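Local structure of mRNA export protein (Chaetomium thermophilum, 4WPM) at residues A[44-47]-A[48-52]; A[61-65]-A[66-70]. The protein is the RNA recognition motif domain of Mex67, an NXF-family protein that probably takes part in exporting mRNA from the nucleus to the cytoplasm. All coordinates share one frame; numbering follows the deposited sequence.

Contact 1. Residues A[44-47]-A[48-52]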
loop_
_atom_site.group_PDB
_atom_site.type_symbol
_atom_site.label_atom_id
_atom_site.label_comp_id
_atom_site.label_asym_id
_atom_site.label_seq_id
_atom_site.Cartn_x
_atom_site.Cartn_y
_atom_site.Cartn_z
ATOM N N LEU A 44 5.553 3.095 15.714
ATOM C CA LEU A 44 6.999 3.232 15.837
ATOM C C LEU A 44 7.440 2.899 17.254
ATOM O O LEU A 44 8.496 2.305 17.460
ATOM C CB LEU A 44 7.450 4.644 15.456
ATOM C CG LEU A 44 7.031 5.143 14.069
ATOM C CD1 LEU A 44 7.844 6.370 13.676
ATOM C CD2 LEU A 44 7.141 4.054 13.008
ATOM N N ASP A 45 6.622 3.278 18.231
ATOM C CA ASP A 45 6.898 2.945 19.621
ATOM C C ASP A 45 6.901 1.431 19.799
ATOM O O ASP A 45 7.753 0.880 20.494
ATOM C CB ASP A 45 5.865 3.589 20.547
ATOM C CG ASP A 45 6.131 3.296 22.010
ATOM O OD1 ASP A 45 6.952 4.010 22.622
ATOM O OD2 ASP A 45 5.517 2.350 22.548
ATOM N N PHE A 46 5.943 0.765 19.160
ATOM C CA PHE A 46 5.847 -0.689 19.217
ATOM C C PHE A 46 7.052 -1.362 18.567
ATOM O O PHE A 46 7.581 -2.344 19.088
ATOM C CB PHE A 46 4.557 -1.161 18.540
ATOM C CG PHE A 46 4.562 -2.617 18.173
ATOM C CD1 PHE A 46 4.355 -3.590 19.136
ATOM C CD2 PHE A 46 4.772 -3.013 16.862
ATOM C CE1 PHE A 46 4.357 -4.929 18.799
ATOM C CE2 PHE A 46 4.777 -4.351 16.520
ATOM C CZ PHE A 46 4.569 -5.311 17.488
ATOM N N LEU A 47 7.485 -0.830 17.427
ATOM C CA LEU A 47 8.621 -1.389 16.701
ATOM C C LEU A 47 9.914 -1.279 17.501
ATOM O O LEU A 47 10.727 -2.203 17.512
ATOM C CB LEU A 47 8.790 -0.689 15.351
ATOM C CG LEU A 47 7.684 -0.914 14.316
ATOM C CD1 LEU A 47 7.891 -0.007 13.113
ATOM C CD2 LEU A 47 7.631 -2.371 13.883
ATOM N N GLU A 48 10.101 -0.143 18.167
ATOM C CA GLU A 48 11.295 0.083 18.971
ATOM C C GLU A 48 11.398 -0.911 20.126
ATOM O O GLU A 48 12.467 -1.460 20.389
ATOM C CB GLU A 48 11.304 1.515 19.514
ATOM C CG GLU A 48 11.535 2.578 18.448
ATOM C CD GLU A 48 11.390 3.991 18.983
ATOM O OE1 GLU A 48 10.696 4.177 20.004
ATOM O OE2 GLU A 48 11.968 4.918 18.376
ATOM N N ARG A 49 10.282 -1.137 20.812
ATOM C CA ARG A 49 10.256 -2.044 21.955
ATOM C C ARG A 49 10.421 -3.501 21.524
ATOM O O ARG A 49 11.122 -4.273 22.178
ATOM C CB ARG A 49 8.953 -1.877 22.739
ATOM C CG ARG A 49 8.769 -0.490 23.336
ATOM C CD ARG A 49 7.478 -0.381 24.128
ATOM N NE ARG A 49 6.294 -0.496 23.274
ATOM C CZ ARG A 49 5.390 -1.474 23.350
ATOM N NH1 ARG A 49 4.357 -1.479 22.521
ATOM N NH2 ARG A 49 5.499 -2.445 24.252
ATOM N N LYS A 50 9.773 -3.871 20.422
ATOM C CA LYS A 50 9.756 -5.258 19.960
ATOM C C LYS A 50 11.118 -5.716 19.447
ATOM O O LYS A 50 11.473 -6.888 19.569
ATOM C CB LYS A 50 8.700 -5.442 18.868
ATOM C CG LYS A 50 8.282 -6.890 18.645
ATOM C CD LYS A 50 7.561 -7.476 19.848
ATOM C CE LYS A 50 7.085 -8.892 19.568
ATOM N NZ LYS A 50 6.887 -9.671 20.822
ATOM N N SER A 51 11.867 -4.790 18.858
ATOM C CA SER A 51 13.169 -5.101 18.278
ATOM C C SER A 51 14.159 -5.525 19.362
ATOM O O SER A 51 15.020 -6.373 19.127
ATOM C CB SER A 51 13.714 -3.902 17.503
ATOM O OG SER A 51 14.053 -2.841 18.376
ATOM N N LYS A 52 14.038 -4.908 20.536
ATOM C CA LYS A 52 14.906 -5.188 21.684
ATOM C C LYS A 52 16.355 -4.789 21.413
ATOM O O LYS A 52 17.274 -5.270 22.077
ATOM C CB LYS A 52 14.844 -6.673 22.066
ATOM C CG LYS A 52 13.448 -7.188 22.372
ATOM C CD LYS A 52 12.898 -6.585 23.653
ATOM C CE LYS A 52 11.501 -7.103 23.949
ATOM N NZ LYS A 52 11.016 -6.679 25.290
HETATM O O HOH W 1 2.715 1.057 21.469
#
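Asp45 and Arg49, one helical turn apart, form a salt bridge in which Asp45 OD2 lies 3.0 Å from Arg49 NE. The carboxylate and guanidinium planes are 26° apart, but NE comes to OD2 from above the carboxylate plane, and the N-H...O angle of 137° marks a bent bond. The arginine chain bends at chi3, and of its nitrogens it is NE that bonds the carboxylate directly. A water also bridges the pair, giving a hydrogen to Asp45 OD2 and accepting one from Arg49 NH1 at 3.2 Å.

The same NH1 lies at the edge of the Phe46 ring, near its plane, 4.0 Å from Phe46 CD1. Ring and guanidinium planes stand 64° apart, and the cation meets the ring's rim and not its face. Lys50 runs beside Phe46 in the same direction, with Lys50 CB over one ring face and Lys50 CG 4.2 Å from Phe46 CZ. These are contacts of the aliphatic part of the lysine.

Backbone i to i+4 hydrogen bonds run through the segment, from Glu48 N on Leu44 O to Ser51 N on Leu47 O at 3.1 Å. At the C-terminal end, Ser51 OG donates to Glu48 O at 2.9 Å from above the carbonyl plane and takes a weak bond from Glu53 N. Lys52 then leaves the helix with positive phi.

This is the latter part of helix 40-51, packed on the RNA recognition motif sheet. Leu44 and Leu47 reach Leu69 of strand 66-71, Leu47 also touches Leu79 of helix 73-81, Glu48 OE2 accepts a hydrogen bond from Leu57 N, and the Phe46 ring meets that of Tyr87 in strand 86-87.

Contact 2. Residues A[61-65]-A[66-70]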
loop_
_atom_site.group_PDB
_atom_site.type_symbol
_atom_site.label_atom_id
_atom_site.label_comp_id
_atom_site.label_asym_id
_atom_site.label_seq_id
_atom_site.Cartn_x
_atom_site.Cartn_y
_atom_site.Cartn_z
ATOM N N ILE A 61 6.785 8.542 7.874
ATOM C CA ILE A 61 5.572 9.169 7.348
ATOM C C ILE A 61 4.516 8.135 6.959
ATOM O O ILE A 61 4.834 6.967 6.735
ATOM C CB ILE A 61 5.866 10.051 6.113
ATOM C CG1 ILE A 61 6.588 9.240 5.036
ATOM C CG2 ILE A 61 6.717 11.253 6.492
ATOM C CD1 ILE A 61 6.500 9.849 3.664
ATOM N N ILE A 62 3.262 8.576 6.892
ATOM C CA ILE A 62 2.171 7.744 6.388
ATOM C C ILE A 62 1.767 8.245 5.005
ATOM O O ILE A 62 1.279 9.368 4.863
ATOM C CB ILE A 62 0.938 7.755 7.319
ATOM C CG1 ILE A 62 1.254 7.051 8.640
ATOM C CG2 ILE A 62 -0.244 7.051 6.651
ATOM C CD1 ILE A 62 0.184 7.215 9.710
ATOM N N ASP A 63 1.981 7.410 3.993
ATOM C CA ASP A 63 1.554 7.715 2.632
ATOM C C ASP A 63 0.740 6.559 2.066
ATOM O O ASP A 63 1.258 5.458 1.876
ATOM C CB ASP A 63 2.763 7.998 1.738
ATOM C CG ASP A 63 2.366 8.549 0.382
ATOM O OD1 ASP A 63 2.197 9.780 0.266
ATOM O OD2 ASP A 63 2.225 7.749 -0.567
ATOM N N GLY A 64 -0.535 6.815 1.794
ATOM C CA GLY A 64 -1.441 5.767 1.368
ATOM C C GLY A 64 -1.653 4.772 2.490
ATOM O O GLY A 64 -1.886 5.160 3.636
ATOM N N ASP A 65 -1.567 3.487 2.162
ATOM C CA ASP A 65 -1.717 2.429 3.154
ATOM C C ASP A 65 -0.375 2.088 3.794
ATOM O O ASP A 65 -0.309 1.273 4.716
ATOM C CB ASP A 65 -2.322 1.174 2.522
ATOM C CG ASP A 65 -3.673 1.432 1.886
ATOM O OD1 ASP A 65 -4.279 2.486 2.176
ATOM O OD2 ASP A 65 -4.134 0.574 1.106
ATOM N N TYR A 66 0.693 2.718 3.307
ATOM C CA TYR A 66 2.043 2.384 3.744
ATOM C C TYR A 66 2.589 3.349 4.788
ATOM O O TYR A 66 2.218 4.524 4.825
ATOM C CB TYR A 66 2.997 2.367 2.548
ATOM C CG TYR A 66 2.850 1.165 1.646
ATOM C CD1 TYR A 66 3.413 -0.056 1.992
ATOM C CD2 TYR A 66 2.158 1.250 0.447
ATOM C CE1 TYR A 66 3.287 -1.158 1.171
ATOM C CE2 TYR A 66 2.026 0.152 -0.382
ATOM C CZ TYR A 66 2.593 -1.050 -0.015
ATOM O OH TYR A 66 2.468 -2.147 -0.834
ATOM N N VAL A 67 3.473 2.829 5.634
ATOM C CA VAL A 67 4.301 3.648 6.507
ATOM C C VAL A 67 5.746 3.553 6.032
ATOM O O VAL A 67 6.285 2.454 5.883
ATOM C CB VAL A 67 4.204 3.206 7.983
ATOM C CG1 VAL A 67 5.192 3.984 8.852
ATOM C CG2 VAL A 67 2.790 3.377 8.502
ATOM N N TRP A 68 6.365 4.704 5.797
ATOM C CA TRP A 68 7.734 4.760 5.301
ATOM C C TRP A 68 8.674 5.132 6.438
ATOM O O TRP A 68 8.370 6.028 7.221
ATOM C CB TRP A 68 7.860 5.774 4.161
ATOM C CG TRP A 68 7.003 5.465 2.970
ATOM C CD1 TRP A 68 5.646 5.587 2.879
ATOM C CD2 TRP A 68 7.448 4.995 1.692
ATOM N NE1 TRP A 68 5.220 5.214 1.628
ATOM C CE2 TRP A 68 6.308 4.848 0.880
ATOM C CE3 TRP A 68 8.703 4.682 1.159
ATOM C CZ2 TRP A 68 6.383 4.400 -0.438
ATOM C CZ3 TRP A 68 8.774 4.237 -0.149
ATOM C CH2 TRP A 68 7.622 4.101 -0.933
ATOM N N LEU A 69 9.800 4.432 6.533
ATOM C CA LEU A 69 10.808 4.722 7.549
ATOM C C LEU A 69 12.196 4.767 6.930
ATOM O O LEU A 69 12.555 3.913 6.118
ATOM C CB LEU A 69 10.774 3.680 8.668
ATOM C CG LEU A 69 9.471 3.576 9.460
ATOM C CD1 LEU A 69 9.533 2.399 10.418
ATOM C CD2 LEU A 69 9.202 4.866 10.212
ATOM N N LYS A 70 12.971 5.775 7.322
ATOM C CA LYS A 70 14.356 5.901 6.895
ATOM C C LYS A 70 15.279 5.544 8.061
ATOM O O LYS A 70 15.275 6.220 9.090
ATOM C CB LYS A 70 14.616 7.323 6.393
ATOM C CG LYS A 70 15.607 7.418 5.248
ATOM C CD LYS A 70 15.592 8.812 4.639
ATOM C CE LYS A 70 16.412 8.880 3.361
ATOM N NZ LYS A 70 16.813 10.274 3.027
#
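With CG anti to the carbonyl carbon (chi1 -61°) and chi2 at 72°, the Trp68 indole lies beside Asp63, its NE1 3.7 Å from Asp63 CB, while chi1 of 55° puts Ile61 CG1 between its own backbone N and carbonyl carbon, 3.8 Å from Trp68 CB. The Ile61 and Trp68 side chains cross at a slant on the sheet face they share with Asp63 and Tyr66. On the other face Ile62 CG1 meets Val67 CG2 at 4.0 Å.

The strands form a hairpin, closed by a type II' turn from Asp63 to Tyr66 with Gly64 at positive phi. Ile61 and Trp68 are a hydrogen-bonded pair, Trp68 N to Ile61 O being 2.9 Å and nearly straight. Asp63 and Tyr66 are the next such pair; here Tyr66 N reaches Asp63 O from above the carbonyl plane.

At the turn, Asp65 OD2 accepts a hydrogen bond from Glu96 N of the second subunit, and Lys23 makes a cation-pi contact with the Tyr66 ring. The chemistry is therefore uneven: paired backbone bonds satisfy the amides of Ile61, Asp63, Tyr66 and Trp68, whereas the buried Trp68 NE1 has no partner in the model. Asp63 O lies in the indole plane but 4.0 Å from NE1, whose burial probably carries a cost.

Overall arrangement
Contact 1 precedes contact 2 in the chain, and their centres lie about 17 Å apart on opposite sides of the chain's centre. Leu69 nevertheless joins them: its CD2 is 3.6 Å from Leu44 CD2, and its CD1 is 4.0 Å from Leu47 CD1. This places helix 40-51 against strand 66-71, with Val67 also packed on Leu40 and Leu43 of that helix. The salt bridge of contact 1 lies toward the surface, while contact 2 lends one sheet face to the helix. Tyr66 and Trp68 lie on its other face, which many RNA recognition motifs use for RNA binding, a role not settled here without RNA. The second subunit reaches contact 2 at Asp65 and Tyr66 but not contact 1.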